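Long-range contact in CRISPR-associated protein, Cse1 family (Acidimicrobium ferrooxidans, PDB 4H3T), which probably serves as the large subunit of a type I-E Cascade complex, which recognises invading DNA in CRISPR-based bacterial immunity: residues 405-419 and 487-499. The protein carries 1 engineered substitution. Residues are numbered along the deposited sequence; the frame is centred on the assembly and turned at random.
Sequences AVTFAAHAAQALGYV and WAALVEAVARDLA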
loop_
_atom_site.group_PDB
_atom_site.type_symbol
_atom_site.label_atom_id
_atom_site.label_comp_id
_atom_site.label_asym_id
_atom_site.label_seq_id
_atom_site.Cartn_x
_atom_site.Cartn_y
_atom_site.Cartn_z
ATOM N N ALA A 405 -16.551 15.862 -4.016
ATOM C CA ALA A 405 -16.920 15.788 -2.589
ATOM C C ALA A 405 -15.690 15.974 -1.712
ATOM O O ALA A 405 -15.774 16.604 -0.650
ATOM C CB ALA A 405 -17.597 14.459 -2.277
ATOM N N VAL A 406 -14.554 15.439 -2.153
ATOM C CA VAL A 406 -13.272 15.620 -1.466
ATOM C C VAL A 406 -12.880 17.123 -1.546
ATOM O O VAL A 406 -12.488 17.710 -0.562
ATOM C CB VAL A 406 -12.147 14.706 -2.052
ATOM C CG1 VAL A 406 -10.807 15.021 -1.395
ATOM C CG2 VAL A 406 -12.488 13.251 -1.835
ATOM N N THR A 407 -13.012 17.721 -2.730
ATOM C CA THR A 407 -12.713 19.159 -2.943
ATOM C C THR A 407 -13.581 20.057 -2.040
ATOM O O THR A 407 -13.077 21.036 -1.484
ATOM C CB THR A 407 -12.934 19.560 -4.395
ATOM O OG1 THR A 407 -12.120 18.712 -5.213
ATOM C CG2 THR A 407 -12.594 21.041 -4.648
ATOM N N PHE A 408 -14.863 19.735 -1.903
ATOM C CA PHE A 408 -15.747 20.482 -1.031
ATOM C C PHE A 408 -15.300 20.358 0.430
ATOM O O PHE A 408 -15.257 21.371 1.147
ATOM C CB PHE A 408 -17.225 20.066 -1.205
ATOM C CG PHE A 408 -18.147 20.959 -0.414
ATOM C CD1 PHE A 408 -18.134 22.326 -0.600
ATOM C CD2 PHE A 408 -18.942 20.447 0.598
ATOM C CE1 PHE A 408 -18.910 23.158 0.197
ATOM C CE2 PHE A 408 -19.827 21.265 1.288
ATOM C CZ PHE A 408 -19.767 22.622 1.122
ATOM N N ALA A 409 -14.954 19.161 0.879
ATOM C CA ALA A 409 -14.417 18.985 2.241
ATOM C C ALA A 409 -13.159 19.890 2.459
ATOM O O ALA A 409 -12.999 20.481 3.526
ATOM C CB ALA A 409 -14.069 17.535 2.502
ATOM N N ALA A 410 -12.236 19.888 1.491
ATOM C CA ALA A 410 -11.012 20.700 1.537
ATOM C C ALA A 410 -11.353 22.227 1.583
ATOM O O ALA A 410 -10.757 22.944 2.380
ATOM C CB ALA A 410 -10.096 20.379 0.368
ATOM N N HIS A 411 -12.381 22.672 0.871
ATOM C CA HIS A 411 -12.783 24.062 0.924
ATOM C C HIS A 411 -13.427 24.368 2.261
ATOM O O HIS A 411 -13.191 25.443 2.766
ATOM C CB HIS A 411 -13.758 24.462 -0.211
ATOM C CG HIS A 411 -13.114 24.541 -1.560
ATOM N ND1 HIS A 411 -13.795 24.197 -2.692
ATOM C CD2 HIS A 411 -11.880 24.941 -1.911
ATOM C CE1 HIS A 411 -12.943 24.339 -3.690
ATOM N NE2 HIS A 411 -11.786 24.785 -3.271
ATOM N N ALA A 412 -14.197 23.450 2.858
ATOM C CA ALA A 412 -14.760 23.709 4.198
ATOM C C ALA A 412 -13.639 23.799 5.235
ATOM O O ALA A 412 -13.699 24.614 6.179
ATOM C CB ALA A 412 -15.771 22.629 4.582
ATOM N N ALA A 413 -12.624 22.944 5.108
ATOM C CA ALA A 413 -11.485 22.969 6.061
ATOM C C ALA A 413 -10.730 24.309 5.963
ATOM O O ALA A 413 -10.338 24.866 6.958
ATOM C CB ALA A 413 -10.528 21.817 5.771
ATOM N N GLN A 414 -10.556 24.814 4.758
ATOM C CA GLN A 414 -9.888 26.079 4.497
ATOM C C GLN A 414 -10.746 27.218 5.039
ATOM O O GLN A 414 -10.230 28.085 5.739
ATOM C CB GLN A 414 -9.650 26.230 3.023
ATOM C CG GLN A 414 -8.766 27.456 2.658
ATOM C CD GLN A 414 -8.590 27.669 1.168
ATOM O OE1 GLN A 414 -8.879 26.794 0.336
ATOM N NE2 GLN A 414 -8.157 28.871 0.794
ATOM N N ALA A 415 -12.067 27.199 4.786
ATOM C CA ALA A 415 -12.972 28.222 5.331
ATOM C C ALA A 415 -12.904 28.316 6.864
ATOM O O ALA A 415 -12.976 29.404 7.445
ATOM C CB ALA A 415 -14.393 27.949 4.906
ATOM N N LEU A 416 -12.807 27.187 7.519
ATOM C CA LEU A 416 -12.662 27.148 8.978
ATOM C C LEU A 416 -11.402 27.830 9.485
ATOM O O LEU A 416 -11.354 28.176 10.657
ATOM C CB LEU A 416 -12.695 25.722 9.479
ATOM C CG LEU A 416 -14.117 25.123 9.646
ATOM C CD1 LEU A 416 -14.034 23.650 9.909
ATOM C CD2 LEU A 416 -14.865 25.819 10.823
ATOM N N GLY A 417 -10.401 28.028 8.637
ATOM C CA GLY A 417 -9.186 28.707 9.034
ATOM C C GLY A 417 -9.461 30.118 9.563
ATOM O O GLY A 417 -8.755 30.578 10.432
ATOM N N TYR A 418 -10.461 30.837 9.014
ATOM C CA TYR A 418 -10.804 32.203 9.457
ATOM C C TYR A 418 -11.301 32.190 10.901
ATOM O O TYR A 418 -11.068 33.110 11.614
ATOM C CB TYR A 418 -11.874 32.752 8.542
ATOM C CG TYR A 418 -11.370 32.916 7.150
ATOM C CD1 TYR A 418 -10.363 33.826 6.862
ATOM C CD2 TYR A 418 -11.900 32.159 6.099
ATOM C CE1 TYR A 418 -9.879 33.981 5.575
ATOM C CE2 TYR A 418 -11.423 32.301 4.801
ATOM C CZ TYR A 418 -10.425 33.237 4.536
ATOM O OH TYR A 418 -9.919 33.440 3.270
ATOM N N VAL A 419 -11.924 31.105 11.350
ATOM C CA VAL A 419 -12.379 30.961 12.728
ATOM C C VAL A 419 -11.182 30.536 13.594
ATOM O O VAL A 419 -11.033 31.024 14.720
ATOM C CB VAL A 419 -13.576 29.945 12.797
ATOM C CG1 VAL A 419 -13.849 29.493 14.230
ATOM C CG2 VAL A 419 -14.805 30.568 12.172
ATOM N N TRP A 487 -24.112 15.289 0.658
ATOM C CA TRP A 487 -22.773 15.510 1.162
ATOM C C TRP A 487 -22.578 17.032 1.501
ATOM O O TRP A 487 -21.994 17.368 2.532
ATOM C CB TRP A 487 -21.744 15.053 0.144
ATOM C CG TRP A 487 -20.330 15.241 0.620
ATOM C CD1 TRP A 487 -19.373 16.069 0.089
ATOM C CD2 TRP A 487 -19.716 14.568 1.718
ATOM N NE1 TRP A 487 -18.208 15.966 0.808
ATOM C CE2 TRP A 487 -18.376 15.016 1.788
ATOM C CE3 TRP A 487 -20.165 13.614 2.651
ATOM C CZ2 TRP A 487 -17.490 14.569 2.778
ATOM C CZ3 TRP A 487 -19.286 13.184 3.638
ATOM C CH2 TRP A 487 -17.970 13.641 3.686
ATOM N N ALA A 488 -23.107 17.915 0.652
ATOM C CA ALA A 488 -22.995 19.362 0.868
ATOM C C ALA A 488 -23.580 19.757 2.233
ATOM O O ALA A 488 -22.955 20.499 2.988
ATOM C CB ALA A 488 -23.702 20.141 -0.242
ATOM N N ALA A 489 -24.798 19.317 2.512
ATOM C CA ALA A 489 -25.449 19.603 3.796
ATOM C C ALA A 489 -24.705 18.945 4.983
ATOM O O ALA A 489 -24.638 19.543 6.049
ATOM C CB ALA A 489 -26.919 19.141 3.772
ATOM N N LEU A 490 -24.210 17.705 4.845
ATOM C CA LEU A 490 -23.465 17.063 5.942
ATOM C C LEU A 490 -22.179 17.860 6.269
ATOM O O LEU A 490 -21.933 18.224 7.421
ATOM C CB LEU A 490 -23.153 15.609 5.560
ATOM C CG LEU A 490 -22.522 14.761 6.647
ATOM C CD1 LEU A 490 -22.963 13.293 6.500
ATOM C CD2 LEU A 490 -20.967 14.986 6.731
ATOM N N VAL A 491 -21.412 18.220 5.255
ATOM C CA VAL A 491 -20.156 18.941 5.498
ATOM C C VAL A 491 -20.421 20.311 6.135
ATOM O O VAL A 491 -19.705 20.681 7.061
ATOM C CB VAL A 491 -19.330 19.054 4.202
ATOM C CG1 VAL A 491 -18.141 20.000 4.372
ATOM C CG2 VAL A 491 -18.856 17.689 3.732
ATOM N N GLU A 492 -21.445 21.031 5.674
ATOM C CA GLU A 492 -21.776 22.333 6.274
ATOM C C GLU A 492 -22.121 22.212 7.746
ATOM O O GLU A 492 -21.715 23.070 8.528
ATOM C CB GLU A 492 -22.994 22.991 5.594
ATOM C CG GLU A 492 -22.731 23.620 4.248
ATOM C CD GLU A 492 -23.866 24.578 3.914
ATOM O OE1 GLU A 492 -24.861 24.124 3.294
ATOM O OE2 GLU A 492 -23.845 25.716 4.438
ATOM N N ALA A 493 -22.964 21.222 8.084
ATOM C CA ALA A 493 -23.384 20.961 9.463
ATOM C C ALA A 493 -22.167 20.635 10.350
ATOM O O ALA A 493 -22.050 21.192 11.433
ATOM C CB ALA A 493 -24.421 19.842 9.520
ATOM N N VAL A 494 -21.214 19.838 9.862
ATOM C CA VAL A 494 -20.019 19.534 10.643
ATOM C C VAL A 494 -19.185 20.810 10.774
ATOM O O VAL A 494 -18.773 21.151 11.876
ATOM C CB VAL A 494 -19.214 18.358 10.041
ATOM C CG1 VAL A 494 -17.875 18.179 10.769
ATOM C CG2 VAL A 494 -20.040 17.080 10.087
ATOM N N ALA A 495 -19.026 21.568 9.685
ATOM C CA ALA A 495 -18.185 22.780 9.714
ATOM C C ALA A 495 -18.765 23.851 10.631
ATOM O O ALA A 495 -18.013 24.448 11.401
ATOM C CB ALA A 495 -17.982 23.335 8.294
ATOM N N ARG A 496 -20.100 24.015 10.655
ATOM C CA ARG A 496 -20.728 25.005 11.561
ATOM C C ARG A 496 -20.660 24.574 13.025
ATOM O O ARG A 496 -20.543 25.419 13.891
ATOM C CB ARG A 496 -22.182 25.246 11.140
ATOM C CG ARG A 496 -22.226 26.060 9.840
ATOM C CD ARG A 496 -23.649 26.141 9.232
ATOM N NE ARG A 496 -23.947 27.507 8.778
ATOM C CZ ARG A 496 -24.614 28.446 9.468
ATOM N NH1 ARG A 496 -25.086 28.186 10.688
ATOM N NH2 ARG A 496 -24.822 29.649 8.936
ATOM N N ASP A 497 -20.734 23.286 13.318
ATOM C CA ASP A 497 -20.563 22.809 14.693
ATOM C C ASP A 497 -19.152 23.135 15.217
ATOM O O ASP A 497 -18.981 23.602 16.356
ATOM C CB ASP A 497 -20.793 21.296 14.756
ATOM C CG ASP A 497 -20.784 20.749 16.155
ATOM O OD1 ASP A 497 -21.641 21.166 16.955
ATOM O OD2 ASP A 497 -19.900 19.926 16.462
ATOM N N LEU A 498 -18.123 22.861 14.387
ATOM C CA LEU A 498 -16.766 23.196 14.791
ATOM C C LEU A 498 -16.587 24.687 14.917
ATOM O O LEU A 498 -15.959 25.145 15.866
ATOM C CB LEU A 498 -15.730 22.628 13.764
ATOM C CG LEU A 498 -15.459 21.149 13.896
ATOM C CD1 LEU A 498 -14.629 20.661 12.704
ATOM C CD2 LEU A 498 -14.713 20.844 15.207
ATOM N N ALA A 499 -17.154 25.458 13.984
ATOM C CA ALA A 499 -17.025 26.922 14.046
ATOM C C ALA A 499 -17.692 27.486 15.319
ATOM O O ALA A 499 -17.093 28.282 16.031
ATOM C CB ALA A 499 -17.659 27.564 12.801
#
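Trp487 reaches from helix 481-504 to Ala405 on helix 397-415, packing against its methyl and bonding to its carbonyl. Its CB leads to CG, swung anti to the backbone N (chi1 -179°), which carries the indole across to the other helix. CG lies 4.1 Å from Ala405 CB, and CD1 presses closer to that methyl, at 3.4 Å. Next round the ring, NE1 donates a hydrogen bond to Ala405 O, 2.9 Å away but bent, with an N-H...O angle of 141°. The indole N-H comes from above the carbonyl plane, while Ala409 N, the helical partner of the same oxygen, approaches from the opposite face. CE2, where the outer ring begins, still lies 3.9 Å from Ala405 O. Val491 CG2 sits over one face of the indole, offset toward the rim, and Phe470 and Tyr467 of helix 445-473 add aromatic neighbours.

Further along, the Phe408 ring slides past Val491, with CE2 3.7 Å from Val491 CB and the ring edge turned to Ala488 O. Val491 CG1 meets the Ala412 methyl at 3.5 Å. Leu416 then forks: CD1 touches Leu498 CD1, the two side chains crossing at about a right angle, and CD2 packs against Ala495 O (3.5 Å) and Ala499 CB. The axes of 405-415 and 487-499 run nearly parallel, 20° apart.

A phenylalanine in place of Trp487 would probably leave Ala405 O without its second donor and open a gap where the outer ring lay. That N-H makes the one hydrogen bond across the pair; the remaining contacts are apolar, side chains against side chains and backbone carbonyls.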